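PDB 5UIF: Ps01740 from Pseudomonas sp. UW4, which is a trimeric tautomerase-superfamily protein related to cis-3-chloroacrylic acid dehalogenase and probably acts on small carboxylic acid substrates. Local coordinates for residues S19-I24 / V39-K44. Residues are numbered along the deposited sequence; the frame is centred on the assembly and turned at random.
Sequences SLAESI and VHVLFK
Phe43 brings the far edge of its ring against helix 14-32, where CZ lies 3.9 Å from Leu20 CB and 4.2 Å from the backbone N of Ala21. Both of these helix atoms sit near the ring plane, so the ring meets the helix by its rim and not by a face. With CG anti to the carbonyl carbon (chi1 -70°), the ring is carried across to the helix; the Leu20 and Phe43 side chains cross at about a right angle, and Leu20 CD1 comes within 4.2 Å of Phe43 CE2.

The nearest CA pair is Ala21 and Val41, 5.9 Å apart. The methyl group of Ala21 serves two partners, since CB is 4.2 Å from Val41 CB and equally far from Phe43 CE1. One turn on from Leu20, Ile24 CG2 meets Val41 CG2 at 4.3 Å. The axes of the two segments approach to 8.8 Å and run roughly antiparallel (149°), as expected where the helix of a beta-alpha-beta unit packs on strand 40-46.

Leu20 also packs on Val86 and Tyr87 of helix 73-91, while residues 40-42 pair antiparallel with a strand of the second subunit, so the sheet continues across that interface. All five touching residues are buried, and their contacts join apolar side chains to one another and to the Ala21 backbone; with no polar bond between the segments, their association here rests on van der Waals and probably hydrophobic packing.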
ATOM      1  N   SER A  19     -16.216 -14.088  -4.840  1.00 48.14           N
ATOM      2  CA  SER A  19     -17.169 -13.297  -5.611  1.00 47.29           C
ATOM      3  C   SER A  19     -16.588 -11.941  -5.996  1.00 45.17           C
ATOM      4  O   SER A  19     -16.686 -11.521  -7.148  1.00 44.91           O
ATOM      5  CB  SER A  19     -18.464 -13.103  -4.820  1.00 48.12           C
ATOM      6  OG  SER A  19     -19.076 -14.348  -4.529  1.00 50.53           O
ATOM      7  N   LEU A  20     -15.984 -11.263  -5.026  1.00 44.36           N
ATOM      8  CA  LEU A  20     -15.416  -9.939  -5.253  1.00 43.29           C
ATOM      9  C   LEU A  20     -14.242  -9.982  -6.226  1.00 44.14           C
ATOM     10  O   LEU A  20     -14.077  -9.082  -7.047  1.00 43.75           O
ATOM     11  CB  LEU A  20     -14.978  -9.312  -3.927  1.00 42.11           C
ATOM     12  CG  LEU A  20     -16.108  -8.887  -2.986  1.00 42.02           C
ATOM     13  CD1 LEU A  20     -15.560  -8.487  -1.625  1.00 41.49           C
ATOM     14  CD2 LEU A  20     -16.916  -7.752  -3.597  1.00 41.55           C
ATOM     15  N   ALA A  21     -13.431 -11.033  -6.134  1.00 45.57           N
ATOM     16  CA  ALA A  21     -12.286 -11.192  -7.024  1.00 46.13           C
ATOM     17  C   ALA A  21     -12.738 -11.400  -8.467  1.00 47.15           C
ATOM     18  O   ALA A  21     -12.168 -10.826  -9.394  1.00 47.25           O
ATOM     19  CB  ALA A  21     -11.417 -12.352  -6.570  1.00 47.05           C
ATOM     20  N   GLU A  22     -13.765 -12.226  -8.647  1.00 48.08           N
ATOM     21  CA  GLU A  22     -14.327 -12.474  -9.969  1.00 50.16           C
ATOM     22  C   GLU A  22     -15.003 -11.224 -10.519  1.00 49.97           C
ATOM     23  O   GLU A  22     -14.911 -10.928 -11.711  1.00 51.53           O
ATOM     24  CB  GLU A  22     -15.327 -13.631  -9.924  1.00 52.38           C
ATOM     25  CG  GLU A  22     -14.704 -14.998  -9.692  1.00 54.52           C
ATOM     26  CD  GLU A  22     -15.741 -16.103  -9.619  1.00 57.80           C
ATOM     27  OE1 GLU A  22     -16.883 -15.820  -9.201  1.00 58.51           O
ATOM     28  OE2 GLU A  22     -15.415 -17.253  -9.982  1.00 60.62           O
ATOM     29  N   SER A  23     -15.682 -10.493  -9.640  1.00 47.95           N
ATOM     30  CA  SER A  23     -16.403  -9.288 -10.033  1.00 46.61           C
ATOM     31  C   SER A  23     -15.448  -8.182 -10.465  1.00 45.03           C
ATOM     32  O   SER A  23     -15.616  -7.594 -11.533  1.00 45.50           O
ATOM     33  CB  SER A  23     -17.291  -8.799  -8.887  1.00 46.19           C
ATOM     34  OG  SER A  23     -17.968  -7.606  -9.243  1.00 46.03           O
ATOM     35  N   ILE A  24     -14.449  -7.903  -9.631  1.00 43.36           N
ATOM     36  CA  ILE A  24     -13.458  -6.871  -9.925  1.00 42.21           C
ATOM     37  C   ILE A  24     -12.719  -7.169 -11.227  1.00 42.82           C
ATOM     38  O   ILE A  24     -12.505  -6.276 -12.050  1.00 43.14           O
ATOM     39  CB  ILE A  24     -12.436  -6.729  -8.776  1.00 41.43           C
ATOM     40  CG1 ILE A  24     -13.106  -6.122  -7.541  1.00 41.22           C
ATOM     41  CG2 ILE A  24     -11.256  -5.867  -9.201  1.00 41.08           C
ATOM     42  CD1 ILE A  24     -12.199  -6.043  -6.332  1.00 41.05           C
ATOM     43  N   VAL A  39      -4.671  -9.573 -14.218  1.00 55.96           N
ATOM     44  CA  VAL A  39      -5.458  -9.012 -13.124  1.00 52.82           C
ATOM     45  C   VAL A  39      -5.247  -9.779 -11.822  1.00 52.11           C
ATOM     46  O   VAL A  39      -5.576 -10.961 -11.727  1.00 52.00           O
ATOM     47  CB  VAL A  39      -6.960  -9.005 -13.462  1.00 51.52           C
ATOM     48  CG1 VAL A  39      -7.760  -8.420 -12.309  1.00 48.97           C
ATOM     49  CG2 VAL A  39      -7.211  -8.224 -14.743  1.00 52.54           C
ATOM     50  N   HIS A  40      -4.701  -9.096 -10.821  1.00 38.62           N
ATOM     51  CA  HIS A  40      -4.456  -9.706  -9.519  1.00 39.74           C
ATOM     52  C   HIS A  40      -5.271  -9.020  -8.428  1.00 40.68           C
ATOM     53  O   HIS A  40      -5.315  -7.792  -8.356  1.00 39.86           O
ATOM     54  CB  HIS A  40      -2.967  -9.652  -9.168  1.00 38.44           C
ATOM     55  CG  HIS A  40      -2.072 -10.161 -10.254  1.00 39.16           C
ATOM     56  ND1 HIS A  40      -1.855 -11.506 -10.472  1.00 40.79           N
ATOM     57  CD2 HIS A  40      -1.333  -9.507 -11.182  1.00 38.38           C
ATOM     58  CE1 HIS A  40      -1.026 -11.656 -11.488  1.00 41.17           C
ATOM     59  NE2 HIS A  40      -0.694 -10.459 -11.937  1.00 39.73           N
ATOM     60  N   VAL A  41      -5.914  -9.816  -7.580  1.00 42.59           N
ATOM     61  CA  VAL A  41      -6.709  -9.282  -6.479  1.00 42.74           C
ATOM     62  C   VAL A  41      -6.233  -9.837  -5.140  1.00 43.50           C
ATOM     63  O   VAL A  41      -6.167 -11.052  -4.949  1.00 45.39           O
ATOM     64  CB  VAL A  41      -8.208  -9.599  -6.652  1.00 44.29           C
ATOM     65  CG1 VAL A  41      -9.016  -8.982  -5.519  1.00 44.47           C
ATOM     66  CG2 VAL A  41      -8.705  -9.095  -7.999  1.00 43.83           C
ATOM     67  N   LEU A  42      -5.902  -8.941  -4.216  1.00 42.33           N
ATOM     68  CA  LEU A  42      -5.403  -9.341  -2.904  1.00 43.08           C
ATOM     69  C   LEU A  42      -6.357  -8.918  -1.791  1.00 44.76           C
ATOM     70  O   LEU A  42      -7.008  -7.878  -1.880  1.00 43.56           O
ATOM     71  CB  LEU A  42      -4.018  -8.743  -2.654  1.00 40.55           C
ATOM     72  CG  LEU A  42      -3.011  -8.819  -3.803  1.00 39.52           C
ATOM     73  CD1 LEU A  42      -1.702  -8.157  -3.400  1.00 38.69           C
ATOM     74  CD2 LEU A  42      -2.779 -10.259  -4.238  1.00 40.95           C
ATOM     75  N   PHE A  43      -6.433  -9.730  -0.741  1.00 47.49           N
ATOM     76  CA  PHE A  43      -7.281  -9.420   0.404  1.00 49.39           C
ATOM     77  C   PHE A  43      -6.476  -9.385   1.698  1.00 50.50           C
ATOM     78  O   PHE A  43      -5.807 -10.355   2.054  1.00 51.91           O
ATOM     79  CB  PHE A  43      -8.420 -10.436   0.521  1.00 52.77           C
ATOM     80  CG  PHE A  43      -9.451 -10.316  -0.563  1.00 52.96           C
ATOM     81  CD1 PHE A  43      -9.327 -11.039  -1.738  1.00 53.26           C
ATOM     82  CD2 PHE A  43     -10.544  -9.480  -0.408  1.00 52.99           C
ATOM     83  CE1 PHE A  43     -10.275 -10.930  -2.737  1.00 54.05           C
ATOM     84  CE2 PHE A  43     -11.495  -9.367  -1.404  1.00 53.99           C
ATOM     85  CZ  PHE A  43     -11.361 -10.093  -2.570  1.00 54.51           C
ATOM     86  N   LYS A  44      -6.548  -8.258   2.396  1.00 50.25           N
ATOM     87  CA  LYS A  44      -5.846  -8.084   3.660  1.00 51.17           C
ATOM     88  C   LYS A  44      -6.814  -7.685   4.765  1.00 51.77           C
ATOM     89  O   LYS A  44      -7.698  -6.853   4.556  1.00 51.61           O
ATOM     90  CB  LYS A  44      -4.740  -7.037   3.519  1.00 50.26           C
ATOM     91  CG  LYS A  44      -3.530  -7.525   2.743  1.00 52.51           C
ATOM     92  CD  LYS A  44      -2.722  -6.370   2.179  1.00 52.70           C
ATOM     93  CE  LYS A  44      -3.502  -5.636   1.100  1.00 54.09           C
ATOM     94  NZ  LYS A  44      -2.773  -4.437   0.605  1.00 55.09           N
TER